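Local coordinates for protein probable M18 family aminopeptidase 1 (Thermotoga maritima, PDB 2GLF) that probably acts as a metal-dependent aminopeptidase of the M18 family, removing residues from the N-terminus of peptides, at residues H339-L353 and L380-K394. Sequence-based numbering, arbitrary orientation.
Sequences HDLHNAPKLGYGVAL and LNEQGVIWQVATLGK
Gln388 reaches from strand 387-389 into the type II turn Lys346-Tyr349 and uses its whole amide there, a worked example of a side chain serving as a surrogate backbone. Gln388 OE1 accepts from Lys346 N at 2.9 Å, with the donor tilted 32° from the carbonyl plane, while its NE2 donates almost straight to Lys346 O at 2.8 Å. A second, longer bond runs from NE2 to Gly350 O, whose carbonyl is met from above its plane. CG stands between the backbone N and the carbonyl carbon (chi1 58°) and the chain is extended beyond it, which carries the amide past Tyr349 O to the turn.

Next to these bonds, the strands pair in parallel: Val351 N binds Ile386 O, Gln388 N and O serve Val351 O and Leu353 N, and Ala390 N closes the ladder on Leu353 O. Strand 387-389 lies at the edge of the central mixed sheet within the chain, joined to strand 351-354 through helix 370-382 in a beta-alpha-beta unit. On the face of Val351 and Leu353, Leu353 and Trp387 lie side by side, with Leu353 CD1 3.7 Å from Trp387 CZ3. The indole is steadied from its own segment: NE1 donates to Asn381 OD1, which lies in the ring plane, and Leu380 CD1 lies over one face, toward its rim. Beside Ala352, on the face opposite Val351 and Leu353, Ala390 CB sits 3.4 Å from Pro345 CD and also touches Ala352 CB.

Farther along, a water joins His339 ND1 to Thr391 O. Asp340 makes an Asx turn and salt-bridges Lys101 of a second subunit. With both ends of the Gln388 amide engaged, its rotation is fixed, and three main-chain polar atoms of the turn region find partners in one neutral amide.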
loop_
_atom_site.group_PDB
_atom_site.type_symbol
_atom_site.label_atom_id
_atom_site.label_comp_id
_atom_site.label_asym_id
_atom_site.label_seq_id
_atom_site.Cartn_x
_atom_site.Cartn_y
_atom_site.Cartn_z
ATOM N N HIS A 339 20.391 -23.239 -4.355
ATOM C CA HIS A 339 21.533 -23.705 -5.135
ATOM C C HIS A 339 21.180 -24.160 -6.535
ATOM O O HIS A 339 20.010 -24.343 -6.875
ATOM C CB HIS A 339 22.178 -24.922 -4.464
ATOM C CG HIS A 339 23.135 -24.593 -3.365
ATOM N ND1 HIS A 339 24.296 -23.883 -3.577
ATOM C CD2 HIS A 339 23.123 -24.914 -2.050
ATOM C CE1 HIS A 339 24.960 -23.781 -2.441
ATOM N NE2 HIS A 339 24.270 -24.397 -1.499
ATOM N N ASP A 340 22.234 -24.355 -7.324
ATOM C CA ASP A 340 22.145 -24.887 -8.673
ATOM C C ASP A 340 22.688 -26.292 -8.412
ATOM O O ASP A 340 23.903 -26.498 -8.377
ATOM C CB ASP A 340 23.074 -24.133 -9.625
ATOM C CG ASP A 340 23.376 -24.918 -10.903
ATOM O OD1 ASP A 340 22.717 -25.951 -11.147
ATOM O OD2 ASP A 340 24.271 -24.500 -11.669
ATOM N N LEU A 341 21.782 -27.244 -8.191
ATOM C CA LEU A 341 22.160 -28.614 -7.890
ATOM C C LEU A 341 23.268 -29.199 -8.757
ATOM O O LEU A 341 24.078 -29.982 -8.266
ATOM C CB LEU A 341 20.934 -29.536 -7.934
ATOM C CG LEU A 341 19.905 -29.491 -6.792
ATOM C CD1 LEU A 341 20.584 -29.189 -5.471
ATOM C CD2 LEU A 341 18.872 -28.432 -7.082
ATOM N N HIS A 342 23.328 -28.816 -10.029
ATOM C CA HIS A 342 24.358 -29.353 -10.915
ATOM C C HIS A 342 25.753 -28.760 -10.673
ATOM O O HIS A 342 26.731 -29.203 -11.269
ATOM C CB HIS A 342 23.949 -29.165 -12.382
ATOM C CG HIS A 342 24.715 -30.034 -13.335
ATOM N ND1 HIS A 342 24.769 -31.406 -13.213
ATOM C CD2 HIS A 342 25.460 -29.726 -14.425
ATOM C CE1 HIS A 342 25.513 -31.906 -14.185
ATOM N NE2 HIS A 342 25.944 -30.907 -14.935
ATOM N N ASN A 343 25.847 -27.769 -9.792
ATOM C CA ASN A 343 27.132 -27.137 -9.480
ATOM C C ASN A 343 27.241 -26.840 -7.987
ATOM O O ASN A 343 27.931 -25.901 -7.581
ATOM C CB ASN A 343 27.300 -25.834 -10.273
ATOM C CG ASN A 343 27.677 -26.077 -11.728
ATOM O OD1 ASN A 343 28.850 -26.237 -12.058
ATOM N ND2 ASN A 343 26.678 -26.116 -12.602
ATOM N N ALA A 344 26.554 -27.652 -7.179
ATOM C CA ALA A 344 26.549 -27.503 -5.724
ATOM C C ALA A 344 27.175 -28.716 -5.045
ATOM O O ALA A 344 26.986 -29.851 -5.475
ATOM C CB ALA A 344 25.132 -27.318 -5.234
ATOM N N PRO A 345 27.927 -28.491 -3.966
ATOM C CA PRO A 345 28.562 -29.602 -3.259
ATOM C C PRO A 345 27.605 -30.361 -2.349
ATOM O O PRO A 345 26.646 -29.791 -1.822
ATOM C CB PRO A 345 29.662 -28.912 -2.470
ATOM C CG PRO A 345 29.015 -27.616 -2.105
ATOM C CD PRO A 345 28.362 -27.200 -3.408
ATOM N N LYS A 346 27.880 -31.651 -2.170
ATOM C CA LYS A 346 27.081 -32.515 -1.305
ATOM C C LYS A 346 28.020 -33.036 -0.215
ATOM O O LYS A 346 29.207 -33.275 -0.477
ATOM C CB LYS A 346 26.521 -33.699 -2.099
ATOM C CG LYS A 346 25.690 -33.332 -3.310
ATOM C CD LYS A 346 24.333 -32.783 -2.915
ATOM C CE LYS A 346 23.225 -33.517 -3.653
ATOM N NZ LYS A 346 23.277 -34.966 -3.337
ATOM N N LEU A 347 27.493 -33.210 0.999
ATOM C CA LEU A 347 28.293 -33.713 2.119
ATOM C C LEU A 347 28.823 -35.124 1.871
ATOM O O LEU A 347 28.096 -35.996 1.408
ATOM C CB LEU A 347 27.466 -33.728 3.408
ATOM C CG LEU A 347 27.053 -32.402 4.038
ATOM C CD1 LEU A 347 26.054 -32.676 5.155
ATOM C CD2 LEU A 347 28.278 -31.682 4.571
ATOM N N GLY A 348 30.095 -35.341 2.183
ATOM C CA GLY A 348 30.689 -36.654 2.005
ATOM C C GLY A 348 31.092 -37.026 0.589
ATOM O O GLY A 348 31.444 -38.182 0.326
ATOM N N TYR A 349 31.048 -36.068 -0.333
ATOM C CA TYR A 349 31.430 -36.359 -1.707
ATOM C C TYR A 349 32.745 -35.718 -2.128
ATOM O O TYR A 349 32.949 -35.404 -3.303
ATOM C CB TYR A 349 30.298 -35.981 -2.671
ATOM C CG TYR A 349 29.229 -37.051 -2.727
ATOM C CD1 TYR A 349 28.361 -37.258 -1.653
ATOM C CD2 TYR A 349 29.147 -37.920 -3.814
ATOM C CE1 TYR A 349 27.448 -38.308 -1.662
ATOM C CE2 TYR A 349 28.239 -38.971 -3.827
ATOM C CZ TYR A 349 27.397 -39.161 -2.751
ATOM O OH TYR A 349 26.513 -40.213 -2.764
ATOM N N GLY A 350 33.631 -35.533 -1.154
ATOM C CA GLY A 350 34.942 -34.979 -1.436
ATOM C C GLY A 350 35.184 -33.518 -1.131
ATOM O O GLY A 350 34.316 -32.822 -0.610
ATOM N N VAL A 351 36.390 -33.065 -1.459
ATOM C CA VAL A 351 36.783 -31.682 -1.249
ATOM C C VAL A 351 36.097 -30.876 -2.335
ATOM O O VAL A 351 35.930 -31.356 -3.461
ATOM C CB VAL A 351 38.301 -31.488 -1.414
ATOM C CG1 VAL A 351 38.737 -30.214 -0.729
ATOM C CG2 VAL A 351 39.039 -32.678 -0.859
ATOM N N ALA A 352 35.701 -29.656 -1.999
ATOM C CA ALA A 352 35.038 -28.800 -2.963
ATOM C C ALA A 352 36.044 -27.886 -3.622
ATOM O O ALA A 352 36.862 -27.255 -2.950
ATOM C CB ALA A 352 33.962 -27.975 -2.287
ATOM N N LEU A 353 35.987 -27.836 -4.948
ATOM C CA LEU A 353 36.866 -26.983 -5.735
ATOM C C LEU A 353 35.975 -25.841 -6.221
ATOM O O LEU A 353 35.045 -26.055 -7.003
ATOM C CB LEU A 353 37.456 -27.780 -6.908
ATOM C CG LEU A 353 38.454 -27.121 -7.866
ATOM C CD1 LEU A 353 39.279 -28.194 -8.546
ATOM C CD2 LEU A 353 37.720 -26.277 -8.900
ATOM N N LEU A 380 45.038 -33.886 -8.357
ATOM C CA LEU A 380 43.953 -34.551 -7.651
ATOM C C LEU A 380 43.649 -35.921 -8.222
ATOM O O LEU A 380 43.832 -36.931 -7.550
ATOM C CB LEU A 380 42.685 -33.696 -7.681
ATOM C CG LEU A 380 42.711 -32.389 -6.885
ATOM C CD1 LEU A 380 41.355 -31.709 -7.014
ATOM C CD2 LEU A 380 43.048 -32.656 -5.419
ATOM N N ASN A 381 43.182 -35.955 -9.463
ATOM C CA ASN A 381 42.847 -37.220 -10.095
ATOM C C ASN A 381 43.999 -38.222 -10.078
ATOM O O ASN A 381 43.780 -39.421 -9.869
ATOM C CB ASN A 381 42.375 -36.986 -11.530
ATOM C CG ASN A 381 41.051 -36.266 -11.587
ATOM O OD1 ASN A 381 40.131 -36.578 -10.833
ATOM N ND2 ASN A 381 40.940 -35.304 -12.491
ATOM N N GLU A 382 45.221 -37.739 -10.287
ATOM C CA GLU A 382 46.382 -38.620 -10.282
ATOM C C GLU A 382 46.656 -39.243 -8.908
ATOM O O GLU A 382 47.050 -40.412 -8.821
ATOM C CB GLU A 382 47.606 -37.867 -10.799
ATOM C CG GLU A 382 47.843 -38.114 -12.282
ATOM C CD GLU A 382 48.747 -37.086 -12.933
ATOM O OE1 GLU A 382 49.531 -36.429 -12.215
ATOM O OE2 GLU A 382 48.679 -36.947 -14.173
ATOM N N GLN A 383 46.438 -38.480 -7.838
ATOM C CA GLN A 383 46.644 -38.998 -6.491
ATOM C C GLN A 383 45.373 -39.695 -5.990
ATOM O O GLN A 383 45.302 -40.140 -4.835
ATOM C CB GLN A 383 47.015 -37.869 -5.526
ATOM C CG GLN A 383 48.300 -37.145 -5.862
ATOM C CD GLN A 383 49.447 -38.094 -6.141
ATOM O OE1 GLN A 383 49.509 -38.715 -7.200
ATOM N NE2 GLN A 383 50.360 -38.214 -5.186
ATOM N N GLY A 384 44.370 -39.777 -6.862
ATOM C CA GLY A 384 43.117 -40.426 -6.504
ATOM C C GLY A 384 42.313 -39.720 -5.427
ATOM O O GLY A 384 41.618 -40.361 -4.641
ATOM N N VAL A 385 42.402 -38.396 -5.387
ATOM C CA VAL A 385 41.669 -37.619 -4.397
ATOM C C VAL A 385 40.220 -37.405 -4.844
ATOM O O VAL A 385 39.957 -37.013 -5.982
ATOM C CB VAL A 385 42.329 -36.248 -4.184
ATOM C CG1 VAL A 385 41.736 -35.569 -2.969
ATOM C CG2 VAL A 385 43.820 -36.413 -4.038
ATOM N N ILE A 386 39.281 -37.676 -3.946
ATOM C CA ILE A 386 37.865 -37.500 -4.241
ATOM C C ILE A 386 37.513 -36.013 -4.136
ATOM O O ILE A 386 37.699 -35.401 -3.086
ATOM C CB ILE A 386 36.977 -38.310 -3.246
ATOM C CG1 ILE A 386 36.982 -39.799 -3.607
ATOM C CG2 ILE A 386 35.554 -37.802 -3.284
ATOM C CD1 ILE A 386 38.329 -40.453 -3.523
ATOM N N TRP A 387 37.015 -35.430 -5.220
ATOM C CA TRP A 387 36.648 -34.016 -5.199
ATOM C C TRP A 387 35.366 -33.744 -5.993
ATOM O O TRP A 387 34.904 -34.581 -6.775
ATOM C CB TRP A 387 37.800 -33.160 -5.745
ATOM C CG TRP A 387 38.106 -33.413 -7.191
ATOM C CD1 TRP A 387 38.717 -34.516 -7.725
ATOM C CD2 TRP A 387 37.733 -32.586 -8.298
ATOM N NE1 TRP A 387 38.740 -34.428 -9.098
ATOM C CE2 TRP A 387 38.142 -33.255 -9.476
ATOM C CE3 TRP A 387 37.089 -31.346 -8.411
ATOM C CZ2 TRP A 387 37.926 -32.722 -10.752
ATOM C CZ3 TRP A 387 36.874 -30.816 -9.681
ATOM C CH2 TRP A 387 37.292 -31.506 -10.835
ATOM N N GLN A 388 34.791 -32.566 -5.782
ATOM C CA GLN A 388 33.560 -32.174 -6.460
ATOM C C GLN A 388 33.595 -30.672 -6.725
ATOM O O GLN A 388 34.283 -29.941 -6.020
ATOM C CB GLN A 388 32.349 -32.532 -5.582
ATOM C CG GLN A 388 32.367 -31.890 -4.201
ATOM C CD GLN A 388 31.190 -32.308 -3.331
ATOM O OE1 GLN A 388 30.066 -32.454 -3.816
ATOM N NE2 GLN A 388 31.439 -32.480 -2.034
ATOM N N VAL A 389 32.871 -30.212 -7.742
ATOM C CA VAL A 389 32.845 -28.780 -8.047
ATOM C C VAL A 389 31.808 -28.132 -7.149
ATOM O O VAL A 389 30.813 -28.758 -6.802
ATOM C CB VAL A 389 32.476 -28.490 -9.538
ATOM C CG1 VAL A 389 32.603 -29.754 -10.365
ATOM C CG2 VAL A 389 31.081 -27.904 -9.645
ATOM N N ALA A 390 32.040 -26.882 -6.771
ATOM C CA ALA A 390 31.090 -26.188 -5.911
ATOM C C ALA A 390 30.919 -24.726 -6.294
ATOM O O ALA A 390 31.870 -24.046 -6.671
ATOM C CB ALA A 390 31.520 -26.297 -4.453
ATOM N N THR A 391 29.682 -24.260 -6.195
ATOM C CA THR A 391 29.337 -22.888 -6.509
ATOM C C THR A 391 28.542 -22.349 -5.331
ATOM O O THR A 391 27.749 -23.074 -4.727
ATOM C CB THR A 391 28.473 -22.817 -7.768
ATOM O OG1 THR A 391 29.209 -23.338 -8.883
ATOM C CG2 THR A 391 28.087 -21.390 -8.057
ATOM N N LEU A 392 28.760 -21.080 -5.003
ATOM C CA LEU A 392 28.064 -20.455 -3.888
ATOM C C LEU A 392 26.628 -20.056 -4.246
ATOM O O LEU A 392 26.288 -18.869 -4.285
ATOM C CB LEU A 392 28.846 -19.228 -3.421
ATOM C CG LEU A 392 28.347 -18.559 -2.141
ATOM C CD1 LEU A 392 28.501 -19.513 -0.959
ATOM C CD2 LEU A 392 29.134 -17.281 -1.911
ATOM N N GLY A 393 25.792 -21.057 -4.509
ATOM C CA GLY A 393 24.400 -20.814 -4.853
ATOM C C GLY A 393 24.133 -20.367 -6.281
ATOM O O GLY A 393 25.064 -20.072 -7.036
ATOM N N LYS A 394 22.848 -20.327 -6.642
ATOM C CA LYS A 394 22.405 -19.903 -7.968
ATOM C C LYS A 394 23.043 -18.562 -8.272
ATOM O O LYS A 394 23.518 -17.886 -7.366
ATOM C CB LYS A 394 20.884 -19.749 -8.009
ATOM C CG LYS A 394 20.093 -21.033 -7.969
ATOM C CD LYS A 394 18.607 -20.735 -8.082
ATOM C CE LYS A 394 17.790 -21.996 -8.325
ATOM N NZ LYS A 394 17.965 -22.983 -7.230
HETATM O O HOH W 1 25.126 -23.685 -6.243
#